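Local coordinates for protein formate-dependent phosphoribosylglycinamide formyltransferase (Mycobacterium tuberculosis H37Rv, PDB 6KHR) that is a member of the ATP-grasp superfamily of proteins and assembles as a pair of identical subunits, at residues 288-293 against 304-309; 143-148 against 274-279; 375-380 against 407-412; 224-229 against 261-266. One frame throughout, in Å; residues are numbered along the deposited sequence.

Contact 1 (288-293 against 304-309); sequences GVFGVE and ADVTVC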
loop_
_atom_site.group_PDB
_atom_site.type_symbol
_atom_site.label_atom_id
_atom_site.label_comp_id
_atom_site.label_asym_id
_atom_site.label_seq_id
_atom_site.Cartn_x
_atom_site.Cartn_y
_atom_site.Cartn_z
ATOM N N GLY A 288 0.394 6.115 -18.587
ATOM C CA GLY A 288 0.145 4.805 -18.025
ATOM C C GLY A 288 1.375 4.207 -17.381
ATOM O O GLY A 288 2.443 4.814 -17.319
ATOM N N VAL A 289 1.185 2.993 -16.880
ATOM C CA VAL A 289 2.253 2.192 -16.316
ATOM C C VAL A 289 2.359 0.946 -17.170
ATOM O O VAL A 289 1.373 0.216 -17.339
ATOM C CB VAL A 289 2.001 1.823 -14.845
ATOM C CG1 VAL A 289 3.046 0.902 -14.394
ATOM C CG2 VAL A 289 2.053 3.053 -13.996
ATOM N N PHE A 290 3.529 0.718 -17.731
ATOM C CA PHE A 290 3.719 -0.376 -18.666
ATOM C C PHE A 290 4.723 -1.350 -18.078
ATOM O O PHE A 290 5.731 -0.940 -17.496
ATOM C CB PHE A 290 4.196 0.142 -20.032
ATOM C CG PHE A 290 3.225 1.075 -20.708
ATOM C CD1 PHE A 290 3.067 2.387 -20.265
ATOM C CD2 PHE A 290 2.478 0.647 -21.799
ATOM C CE1 PHE A 290 2.181 3.241 -20.885
ATOM C CE2 PHE A 290 1.580 1.507 -22.427
ATOM C CZ PHE A 290 1.436 2.805 -21.966
ATOM N N GLY A 291 4.420 -2.646 -18.206
ATOM C CA GLY A 291 5.355 -3.687 -17.863
ATOM C C GLY A 291 5.934 -4.267 -19.138
ATOM O O GLY A 291 5.201 -4.764 -20.002
ATOM N N VAL A 292 7.243 -4.165 -19.273
ATOM C CA VAL A 292 7.904 -4.599 -20.497
ATOM C C VAL A 292 8.692 -5.843 -20.161
ATOM O O VAL A 292 9.576 -5.811 -19.292
ATOM C CB VAL A 292 8.810 -3.515 -21.089
ATOM C CG1 VAL A 292 9.677 -4.105 -22.169
ATOM C CG2 VAL A 292 7.987 -2.410 -21.640
ATOM N N GLU A 293 8.380 -6.933 -20.849
ATOM C CA GLU A 293 8.987 -8.215 -20.556
ATOM C C GLU A 293 10.215 -8.435 -21.424
ATOM O O GLU A 293 10.158 -8.269 -22.650
ATOM C CB GLU A 293 7.968 -9.336 -20.741
ATOM C CG GLU A 293 6.913 -9.354 -19.642
ATOM C CD GLU A 293 7.517 -9.439 -18.229
ATOM O OE1 GLU A 293 6.845 -9.019 -17.261
ATOM O OE2 GLU A 293 8.656 -9.933 -18.076
ATOM N N ALA A 304 10.211 -9.664 -25.142
ATOM C CA ALA A 304 9.244 -10.756 -25.177
ATOM C C ALA A 304 7.800 -10.291 -25.196
ATOM O O ALA A 304 6.985 -10.902 -25.892
ATOM C CB ALA A 304 9.439 -11.699 -23.991
ATOM N N ASP A 305 7.456 -9.240 -24.449
ATOM C CA ASP A 305 6.065 -8.810 -24.352
ATOM C C ASP A 305 5.971 -7.468 -23.629
ATOM O O ASP A 305 6.934 -6.990 -23.027
ATOM C CB ASP A 305 5.219 -9.854 -23.629
ATOM C CG ASP A 305 3.756 -9.699 -23.915
ATOM O OD1 ASP A 305 3.419 -8.906 -24.826
ATOM O OD2 ASP A 305 2.945 -10.355 -23.228
ATOM N N VAL A 306 4.779 -6.877 -23.685
ATOM C CA VAL A 306 4.427 -5.711 -22.886
ATOM C C VAL A 306 2.957 -5.804 -22.496
ATOM O O VAL A 306 2.107 -6.174 -23.314
ATOM C CB VAL A 306 4.721 -4.384 -23.629
ATOM C CG1 VAL A 306 4.038 -4.346 -24.985
ATOM C CG2 VAL A 306 4.310 -3.176 -22.765
ATOM N N THR A 307 2.657 -5.461 -21.242
ATOM C CA THR A 307 1.278 -5.369 -20.782
ATOM C C THR A 307 0.959 -3.987 -20.220
ATOM O O THR A 307 1.773 -3.381 -19.516
ATOM C CB THR A 307 0.975 -6.398 -19.720
ATOM O OG1 THR A 307 -0.333 -6.145 -19.202
ATOM C CG2 THR A 307 1.982 -6.314 -18.599
ATOM N N VAL A 308 -0.256 -3.518 -20.507
ATOM C CA VAL A 308 -0.755 -2.244 -19.998
ATOM C C VAL A 308 -1.381 -2.414 -18.617
ATOM O O VAL A 308 -1.984 -1.475 -18.081
ATOM C CB VAL A 308 -1.774 -1.621 -20.974
ATOM C CG1 VAL A 308 -1.193 -1.513 -22.383
ATOM C CG2 VAL A 308 -3.081 -2.421 -20.968
ATOM N N CYS A 309 -1.241 -3.599 -18.023
ATOM C CA CYS A 309 -1.812 -3.914 -16.714
ATOM C C CYS A 309 -0.724 -4.335 -15.728
ATOM O O CYS A 309 0.261 -4.964 -16.119
ATOM C CB CYS A 309 -2.850 -5.040 -16.826
ATOM S SG CYS A 309 -4.032 -4.884 -18.193
#
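Gly-291 and Thr-307 face each other as a hydrogen-bonded pair of the antiparallel hairpin built from strands 288-297 and 300-307. Gly-291 N meets Thr-307 O at 3.0 Å (172° at the hydrogen), and the return bond uses Thr-307 N and Gly-291 O. Without a side chain, Gly-291 leaves a shallow dip in the strand, and the Thr-307 methyl leans over it, with CG2 3.8 Å from Gly-291 O.

On the other face of the sheet the bumps are branched and aromatic. With CG1 between the backbone N and the carbonyl carbon (chi1 55°), Val-306 has CG2 opposite its N, which puts that methyl in the hollow between two neighbours: Val-292 CG2 lies 3.9 Å from Val-306 CG2, and the edge of the Phe-290 ring comes in from the other strand. Val-308 CG1 continues the row, 4.1 Å from Phe-290 CE2. Helix 267-284 packs on Phe-290 and Val-292, while helix 122-129 packs on Val-306 and Val-308.

Farther along, Ala-304 and Asp-305 both stand opposite Glu-293 in a classic beta bulge. Glu-293 O takes a bond from Ala-304 N at 2.9 Å and a weak one from Asp-305 N, while Glu-293 N donates to Asp-305 O. The Glu-293 chain bends at chi2 and leads away from strand 300-307, its carboxylate bonded to Thr-227 and His-249. The chemistry is thus divided by face: valines and phenylalanine make an apolar surface beneath helices, whereas on the Glu-293 side the carboxylate is satisfied by neighbouring strands and Thr-307 OG1 accepts from Cys-309 N, an ST turn.

Contact 2 (143-148 against 274-279); sequences GLPTAP and KSIAAR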
loop_
_atom_site.group_PDB
_atom_site.type_symbol
_atom_site.label_atom_id
_atom_site.label_comp_id
_atom_site.label_asym_id
_atom_site.label_seq_id
_atom_site.Cartn_x
_atom_site.Cartn_y
_atom_site.Cartn_z
ATOM N N GLY A 143 12.779 -1.537 -34.449
ATOM C CA GLY A 143 13.764 -2.535 -34.813
ATOM C C GLY A 143 14.167 -3.406 -33.650
ATOM O O GLY A 143 15.344 -3.743 -33.497
ATOM N N LEU A 144 13.187 -3.783 -32.829
ATOM C CA LEU A 144 13.490 -4.339 -31.520
ATOM C C LEU A 144 13.987 -5.777 -31.660
ATOM O O LEU A 144 13.494 -6.531 -32.511
ATOM C CB LEU A 144 12.254 -4.281 -30.611
ATOM C CG LEU A 144 11.927 -3.036 -29.770
ATOM C CD1 LEU A 144 12.612 -1.773 -30.272
ATOM C CD2 LEU A 144 10.413 -2.831 -29.693
ATOM N N PRO A 145 14.955 -6.184 -30.833
ATOM C CA PRO A 145 15.502 -7.540 -30.934
ATOM C C PRO A 145 14.620 -8.531 -30.186
ATOM O O PRO A 145 14.250 -8.310 -29.031
ATOM C CB PRO A 145 16.876 -7.416 -30.261
ATOM C CG PRO A 145 16.647 -6.370 -29.183
ATOM C CD PRO A 145 15.576 -5.423 -29.726
ATOM N N THR A 146 14.236 -9.560 -30.887
ATOM C CA THR A 146 13.442 -10.640 -30.291
ATOM C C THR A 146 14.087 -11.966 -30.645
ATOM O O THR A 146 15.094 -11.989 -31.311
ATOM C CB THR A 146 12.041 -10.684 -30.886
ATOM O OG1 THR A 146 12.178 -10.534 -32.285
ATOM C CG2 THR A 146 11.179 -9.539 -30.445
ATOM N N ALA A 147 13.514 -13.037 -30.136
ATOM C CA ALA A 147 13.957 -14.384 -30.514
ATOM C C ALA A 147 13.382 -14.635 -31.897
ATOM O O ALA A 147 12.305 -14.166 -32.168
ATOM C CB ALA A 147 13.413 -15.377 -29.538
ATOM N N PRO A 148 14.100 -15.298 -32.806
ATOM C CA PRO A 148 13.580 -15.563 -34.131
ATOM C C PRO A 148 12.210 -16.241 -34.096
ATOM O O PRO A 148 12.069 -17.200 -33.443
ATOM C CB PRO A 148 14.648 -16.499 -34.667
ATOM C CG PRO A 148 15.873 -15.995 -34.018
ATOM C CD PRO A 148 15.440 -15.759 -32.605
ATOM N N LYS A 274 16.705 -0.420 -21.071
ATOM C CA LYS A 274 16.057 0.885 -21.086
ATOM C C LYS A 274 15.659 1.266 -22.505
ATOM O O LYS A 274 14.532 1.716 -22.761
ATOM C CB LYS A 274 16.988 1.940 -20.497
ATOM C CG LYS A 274 16.964 2.066 -18.966
ATOM C CD LYS A 274 17.509 3.442 -18.564
ATOM C CE LYS A 274 17.925 3.534 -17.106
ATOM N NZ LYS A 274 18.695 4.798 -16.846
ATOM N N SER A 275 16.583 1.070 -23.445
ATOM C CA SER A 275 16.340 1.452 -24.826
ATOM C C SER A 275 15.104 0.744 -25.382
ATOM O O SER A 275 14.172 1.391 -25.883
ATOM C CB SER A 275 17.582 1.138 -25.651
ATOM O OG SER A 275 17.575 1.842 -26.856
ATOM N N ILE A 276 15.070 -0.587 -25.256
ATOM C CA ILE A 276 13.937 -1.400 -25.717
ATOM C C ILE A 276 12.649 -1.007 -24.999
ATOM O O ILE A 276 11.614 -0.755 -25.636
ATOM C CB ILE A 276 14.231 -2.897 -25.504
ATOM C CG1 ILE A 276 15.364 -3.365 -26.400
ATOM C CG2 ILE A 276 12.965 -3.730 -25.662
ATOM C CD1 ILE A 276 15.897 -4.732 -26.017
ATOM N N ALA A 277 12.682 -1.006 -23.659
ATOM C CA ALA A 277 11.520 -0.589 -22.874
ATOM C C ALA A 277 11.000 0.773 -23.334
ATOM O O ALA A 277 9.804 0.931 -23.612
ATOM C CB ALA A 277 11.869 -0.560 -21.384
ATOM N N ALA A 278 11.898 1.756 -23.476
ATOM C CA ALA A 278 11.471 3.107 -23.840
ATOM C C ALA A 278 10.850 3.153 -25.225
ATOM O O ALA A 278 9.927 3.936 -25.474
ATOM C CB ALA A 278 12.644 4.071 -23.772
ATOM N N ARG A 279 11.347 2.328 -26.151
ATOM C CA ARG A 279 10.876 2.479 -27.526
ATOM C C ARG A 279 9.509 1.826 -27.731
ATOM O O ARG A 279 8.628 2.426 -28.344
ATOM C CB ARG A 279 11.928 1.954 -28.506
ATOM C CG ARG A 279 13.219 2.764 -28.437
ATOM C CD ARG A 279 14.274 2.364 -29.458
ATOM N NE ARG A 279 14.129 3.164 -30.662
ATOM C CZ ARG A 279 13.388 2.794 -31.697
ATOM N NH1 ARG A 279 12.752 1.633 -31.660
ATOM N NH2 ARG A 279 13.280 3.575 -32.766
#
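Arg-279, the residue of helix 267-284 that reaches Leu-144, has its backbone N shared between two carbonyls: it bonds to Ser-275 O at 3.0 Å and more weakly to Ile-276 O. One turn of helix is thereby fixed; from it Arg-279 points toward loop 143-148, and Ile-276 reaches the loop with the end of its chain. No hydrogen bond crosses between the segments; the join is made by van der Waals packing.

Leu-144 enters between the two helix side chains. Its CD1 lies 3.7 Å from Arg-279 NH1, close to the guanidinium plane and at its edge, and 4.2 Å from Arg-279 CB. The arginine bends at chi3 (92°), which carries NH1 round beside the leucine methyl. On its other flank, Leu-144 CG is 4.3 Å from Ile-276 CG2. The Pro-145 ring meets the end of Ile-276, with Pro-145 CG 3.6 Å from Ile-276 CD1; CD of the same ring also touches that methyl.

Leu-144 leans back on Ala-138 of helix 131-141, and Ile-276 also packs on Val-301 of strand 300-307. The loop is thus lodged between helices 131-141 and 267-284, on its way to strand 149-152 in the ATP-grasp region.

Contact 3 (375-380 against 407-412); sequences LGVPES and REVASR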
loop_
_atom_site.group_PDB
_atom_site.type_symbol
_atom_site.label_atom_id
_atom_site.label_comp_id
_atom_site.label_asym_id
_atom_site.label_seq_id
_atom_site.Cartn_x
_atom_site.Cartn_y
_atom_site.Cartn_z
ATOM N N LEU A 375 4.660 -14.303 9.630
ATOM C CA LEU A 375 5.099 -12.944 10.018
ATOM C C LEU A 375 6.196 -12.981 11.070
ATOM O O LEU A 375 6.609 -11.962 11.492
ATOM C CB LEU A 375 3.898 -12.168 10.535
ATOM C CG LEU A 375 3.228 -11.214 9.564
ATOM C CD1 LEU A 375 3.800 -11.334 8.183
ATOM C CD2 LEU A 375 1.756 -11.467 9.546
ATOM N N GLY A 376 6.667 -14.145 11.437
ATOM C CA GLY A 376 7.778 -14.247 12.384
ATOM C C GLY A 376 9.087 -14.036 11.675
ATOM O O GLY A 376 10.044 -13.729 12.333
ATOM N N VAL A 377 9.095 -14.227 10.367
ATOM C CA VAL A 377 10.257 -13.986 9.485
ATOM C C VAL A 377 10.531 -12.494 9.440
ATOM O O VAL A 377 9.647 -11.758 9.141
ATOM C CB VAL A 377 9.920 -14.498 8.084
ATOM C CG1 VAL A 377 10.899 -14.016 7.047
ATOM C CG2 VAL A 377 9.777 -15.992 8.052
ATOM N N PRO A 378 11.755 -12.037 9.726
ATOM C CA PRO A 378 12.081 -10.621 9.682
ATOM C C PRO A 378 11.846 -9.868 8.366
ATOM O O PRO A 378 12.060 -10.388 7.343
ATOM C CB PRO A 378 13.558 -10.562 10.037
ATOM C CG PRO A 378 14.038 -11.963 9.925
ATOM C CD PRO A 378 12.854 -12.850 10.183
ATOM N N GLU A 379 11.329 -8.647 8.489
ATOM C CA GLU A 379 11.020 -7.669 7.421
ATOM C C GLU A 379 10.000 -8.251 6.462
ATOM O O GLU A 379 10.034 -7.918 5.334
ATOM C CB GLU A 379 12.280 -7.253 6.678
ATOM C CG GLU A 379 13.102 -6.172 7.327
ATOM C CD GLU A 379 14.297 -5.687 6.528
ATOM O OE1 GLU A 379 14.124 -4.909 5.598
ATOM O OE2 GLU A 379 15.402 -6.069 6.860
ATOM N N SER A 380 9.074 -9.027 6.958
ATOM C CA SER A 380 8.110 -9.696 6.080
ATOM C C SER A 380 6.743 -9.026 6.090
ATOM O O SER A 380 6.431 -8.300 6.982
ATOM C CB SER A 380 8.042 -11.139 6.421
ATOM O OG SER A 380 7.567 -11.357 7.721
ATOM N N ARG A 407 10.709 -16.950 0.590
ATOM C CA ARG A 407 10.406 -18.367 0.460
ATOM C C ARG A 407 10.002 -18.939 1.820
ATOM O O ARG A 407 9.110 -19.792 1.895
ATOM C CB ARG A 407 11.601 -19.074 -0.166
ATOM C CG ARG A 407 11.598 -20.567 -0.122
ATOM C CD ARG A 407 12.989 -21.064 0.234
ATOM N NE ARG A 407 13.785 -21.371 -0.948
ATOM C CZ ARG A 407 13.921 -22.596 -1.452
ATOM N NH1 ARG A 407 13.321 -23.628 -0.869
ATOM N NH2 ARG A 407 14.661 -22.793 -2.538
ATOM N N GLU A 408 10.592 -18.427 2.910
ATOM C CA GLU A 408 10.179 -18.850 4.241
ATOM C C GLU A 408 8.748 -18.409 4.529
ATOM O O GLU A 408 7.901 -19.232 4.890
ATOM C CB GLU A 408 11.153 -18.317 5.290
ATOM C CG GLU A 408 12.166 -19.358 5.772
ATOM C CD GLU A 408 13.395 -18.756 6.461
ATOM O OE1 GLU A 408 13.616 -17.525 6.372
ATOM O OE2 GLU A 408 14.151 -19.523 7.099
ATOM N N VAL A 409 8.445 -17.122 4.311
ATOM C CA VAL A 409 7.080 -16.630 4.508
ATOM C C VAL A 409 6.078 -17.485 3.738
ATOM O O VAL A 409 5.047 -17.910 4.279
ATOM C CB VAL A 409 6.971 -15.154 4.086
ATOM C CG1 VAL A 409 5.528 -14.713 4.181
ATOM C CG2 VAL A 409 7.863 -14.279 4.957
ATOM N N ALA A 410 6.371 -17.740 2.455
ATOM C CA ALA A 410 5.460 -18.528 1.627
ATOM C C ALA A 410 5.355 -19.956 2.135
ATOM O O ALA A 410 4.263 -20.536 2.172
ATOM C CB ALA A 410 5.924 -18.518 0.170
ATOM N N SER A 411 6.478 -20.541 2.541
ATOM C CA SER A 411 6.441 -21.907 3.030
ATOM C C SER A 411 5.575 -22.022 4.285
ATOM O O SER A 411 4.723 -22.912 4.375
ATOM C CB SER A 411 7.854 -22.402 3.290
ATOM O OG SER A 411 7.812 -23.697 3.850
ATOM N N ARG A 412 5.756 -21.104 5.256
ATOM C CA ARG A 412 4.954 -21.141 6.487
ATOM C C ARG A 412 3.483 -20.860 6.230
ATOM O O ARG A 412 2.659 -21.066 7.125
ATOM C CB ARG A 412 5.436 -20.115 7.529
ATOM C CG ARG A 412 6.930 -19.894 7.596
ATOM C CD ARG A 412 7.591 -20.534 8.771
ATOM N NE ARG A 412 8.001 -19.542 9.760
ATOM C CZ ARG A 412 9.263 -19.213 10.020
ATOM N NH1 ARG A 412 9.534 -18.304 10.948
ATOM N NH2 ARG A 412 10.253 -19.795 9.362
#
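Glu-408, the first residue of helix segment 407-412 to touch the loop, does so through its root: CB lies 3.9 Å from Val-377 CG2, while its carboxylate runs on toward Glu-404, whose like charge is close by. Next comes Val-409, the central knob. With CG1 anti to the backbone N (chi1 175°), its CG2 lies beside that N and fits between two loop residues, 3.5 Å from Ser-380 CB and 3.7 Å from Val-377 CG1. The chain then passes Ala-410 and Ser-411, which turn to other sides of the helix.

Arg-412 returns to the contact with bends at chi2 and chi3 that bring its guanidinium across Val-377. The valine CG2 sits over one face of the group, toward its rim, 3.7 Å from Arg-412 NH1. Arg-412 NE is bonded to Gly-373 O, which helps to set how the flat group is turned.

On the loop side, Ser-380 OG donates to Val-377 O at 2.6 Å, tying together the ends of the type II turn 377-380. Ser-380 O is bonded to Arg-331 of the second subunit, so the turn also borders the dimer interface. The arrangement is that of a short loop after helix 368-374 that ends in a beta turn entering strand 380-384, the outermost strand of the sheet within this chain, with the C-terminal helix 399-413 packed against it mainly through Val-409, flanked by Glu-408 and Arg-412.

Contact 4 (224-229 against 261-266); sequences FLVTMI and QPQKLS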
loop_
_atom_site.group_PDB
_atom_site.type_symbol
_atom_site.label_atom_id
_atom_site.label_comp_id
_atom_site.label_asym_id
_atom_site.label_seq_id
_atom_site.Cartn_x
_atom_site.Cartn_y
_atom_site.Cartn_z
ATOM N N PHE A 224 18.038 -14.536 -17.137
ATOM C CA PHE A 224 16.942 -13.955 -16.369
ATOM C C PHE A 224 15.763 -13.575 -17.249
ATOM O O PHE A 224 15.936 -13.017 -18.334
ATOM C CB PHE A 224 17.344 -12.664 -15.640
ATOM C CG PHE A 224 18.746 -12.638 -15.161
ATOM C CD1 PHE A 224 19.188 -13.548 -14.220
ATOM C CD2 PHE A 224 19.616 -11.663 -15.611
ATOM C CE1 PHE A 224 20.482 -13.504 -13.755
ATOM C CE2 PHE A 224 20.921 -11.619 -15.155
ATOM C CZ PHE A 224 21.351 -12.541 -14.225
ATOM N N LEU A 225 14.569 -13.847 -16.751
ATOM C CA LEU A 225 13.410 -13.061 -17.118
ATOM C C LEU A 225 13.392 -11.793 -16.270
ATOM O O LEU A 225 13.699 -11.813 -15.073
ATOM C CB LEU A 225 12.133 -13.863 -16.921
ATOM C CG LEU A 225 12.209 -15.199 -17.657
ATOM C CD1 LEU A 225 10.929 -16.009 -17.468
ATOM C CD2 LEU A 225 12.554 -15.032 -19.135
ATOM N N VAL A 226 13.051 -10.679 -16.902
ATOM C CA VAL A 226 13.095 -9.376 -16.251
ATOM C C VAL A 226 11.871 -8.569 -16.659
ATOM O O VAL A 226 11.493 -8.532 -17.835
ATOM C CB VAL A 226 14.403 -8.632 -16.587
ATOM C CG1 VAL A 226 14.225 -7.137 -16.465
ATOM C CG2 VAL A 226 15.508 -9.105 -15.649
ATOM N N THR A 227 11.243 -7.931 -15.679
ATOM C CA THR A 227 10.173 -6.982 -15.939
ATOM C C THR A 227 10.694 -5.552 -15.771
ATOM O O THR A 227 11.185 -5.184 -14.701
ATOM C CB THR A 227 8.982 -7.237 -15.024
ATOM O OG1 THR A 227 8.525 -8.585 -15.201
ATOM C CG2 THR A 227 7.848 -6.260 -15.354
ATOM N N MET A 228 10.599 -4.766 -16.849
ATOM C CA MET A 228 10.888 -3.331 -16.834
ATOM C C MET A 228 9.569 -2.592 -16.694
ATOM O O MET A 228 8.733 -2.637 -17.605
ATOM C CB MET A 228 11.599 -2.889 -18.106
ATOM C CG MET A 228 12.900 -3.585 -18.383
ATOM S SD MET A 228 14.198 -2.941 -17.316
ATOM C CE MET A 228 13.971 -1.186 -17.681
ATOM N N ILE A 229 9.365 -1.954 -15.546
ATOM C CA ILE A 229 8.176 -1.153 -15.319
ATOM C C ILE A 229 8.487 0.245 -15.791
ATOM O O ILE A 229 9.400 0.883 -15.255
ATOM C CB ILE A 229 7.766 -1.120 -13.844
ATOM C CG1 ILE A 229 7.415 -2.515 -13.328
ATOM C CG2 ILE A 229 6.562 -0.174 -13.694
ATOM C CD1 ILE A 229 6.151 -3.044 -13.879
ATOM N N GLN A 261 13.679 -7.527 -6.702
ATOM C CA GLN A 261 14.032 -6.193 -7.184
ATOM C C GLN A 261 15.092 -5.632 -6.249
ATOM O O GLN A 261 14.886 -5.652 -5.029
ATOM C CB GLN A 261 12.822 -5.260 -7.204
ATOM C CG GLN A 261 13.071 -3.946 -7.878
ATOM C CD GLN A 261 11.923 -2.953 -7.693
ATOM O OE1 GLN A 261 11.386 -2.796 -6.590
ATOM N NE2 GLN A 261 11.543 -2.276 -8.776
ATOM N N PRO A 262 16.216 -5.131 -6.767
ATOM C CA PRO A 262 16.565 -5.073 -8.183
ATOM C C PRO A 262 17.296 -6.312 -8.696
ATOM O O PRO A 262 18.034 -6.933 -7.950
ATOM C CB PRO A 262 17.489 -3.854 -8.250
ATOM C CG PRO A 262 18.183 -3.822 -6.908
ATOM C CD PRO A 262 17.277 -4.549 -5.924
ATOM N N GLN A 263 17.062 -6.660 -9.958
ATOM C CA GLN A 263 17.910 -7.596 -10.681
ATOM C C GLN A 263 19.112 -6.849 -11.248
ATOM O O GLN A 263 18.944 -5.876 -11.990
ATOM C CB GLN A 263 17.123 -8.252 -11.810
ATOM C CG GLN A 263 18.016 -9.009 -12.788
ATOM C CD GLN A 263 18.786 -10.132 -12.108
ATOM O OE1 GLN A 263 18.187 -11.047 -11.511
ATOM N NE2 GLN A 263 20.121 -10.060 -12.169
ATOM N N LYS A 264 20.325 -7.289 -10.911
ATOM C CA LYS A 264 21.514 -6.621 -11.436
ATOM C C LYS A 264 21.676 -6.903 -12.933
ATOM O O LYS A 264 21.449 -8.019 -13.411
ATOM C CB LYS A 264 22.772 -7.053 -10.672
ATOM C CG LYS A 264 23.191 -8.529 -10.866
ATOM C CD LYS A 264 24.138 -8.753 -12.079
ATOM C CE LYS A 264 23.749 -10.005 -12.888
ATOM N NZ LYS A 264 24.228 -10.020 -14.303
ATOM N N LEU A 265 22.071 -5.877 -13.673
ATOM C CA LEU A 265 22.404 -6.010 -15.074
ATOM C C LEU A 265 23.726 -5.306 -15.330
ATOM O O LEU A 265 24.087 -4.345 -14.639
ATOM C CB LEU A 265 21.305 -5.420 -15.966
ATOM C CG LEU A 265 19.915 -6.023 -15.781
ATOM C CD1 LEU A 265 18.912 -5.313 -16.647
ATOM C CD2 LEU A 265 19.961 -7.495 -16.136
ATOM N N SER A 266 24.449 -5.785 -16.333
ATOM C CA SER A 266 25.623 -5.057 -16.784
ATOM C C SER A 266 25.207 -3.727 -17.394
ATOM O O SER A 266 24.064 -3.533 -17.832
ATOM C CB SER A 266 26.407 -5.889 -17.804
ATOM O OG SER A 266 25.535 -6.443 -18.764
#
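Gln-263 and Phe-224 form an amide-on-ring stack where strand 224-235, part of the large antiparallel sheet of this ATP-grasp protein, meets the loop that leads into helix 267-284. Gln-263 CB points toward the strand, and chi1 (168°) extends CG anti to the backbone N. There CG lies 3.8 Å from Val-226 CG2, the two side chains crossing at about a right angle. A bend at chi2 (61°) then turns the amide along the phenyl ring.

CD rides above the ring, 3.9 Å from Phe-224 CG. At the tip the two amide atoms part: OE1 comes 3.8 Å from Phe-224 CD1 and is bonded to Trp-260 NE1, whereas NE2 sits over the far rim, 3.4 Å from Phe-224 CZ. Amide and ring planes differ by only 19°. NE2 also donates to Lys-264 O at 2.7 Å, an almost straight bond that lies in the amide plane and falls on a carbonyl lone pair. Both ends of the amide are therefore held, which fixes its rotation as a flat lid on the ring.

Leu-265 adds apolar contact, its CD2 4.2 Å from Phe-224 CD2, and packs on Ile-296 and Leu-270 as well. Directly after it, Ser-266 is the N-cap of helix 267-284, its OG bonded to Ala-269 N. Lys-264, bent at chi2 and chi3, curls back so that its tip reaches the phenylalanine from the rim: NZ lies at the ring edge, in plane, 3.8 Å from Phe-224 CE2.

Contacts 1, 2 and 4 form one connected block in the ATP-grasp region, while contact 3 stands apart. Contacts 1 and 4 share neighbouring strands, 288-297 and 224-235, and are stitched by Val-292 N to Met-228 O at 2.7 Å and by packing of Val-289 CG1 on Ile-229 CG2 at 3.7 Å. Contact 2 adds helix 267-284, which begins just after the loop of contact 4 and leads on to the first strand of contact 1; Ala-277 packs on both Val-292 and Met-228. The nearest atoms of contact 3 are about 11 Å from contact 4, 20 Å from contact 1 and 25 Å from contact 2; contact 3, in the C-terminal part of the chain, stands beside the second subunit.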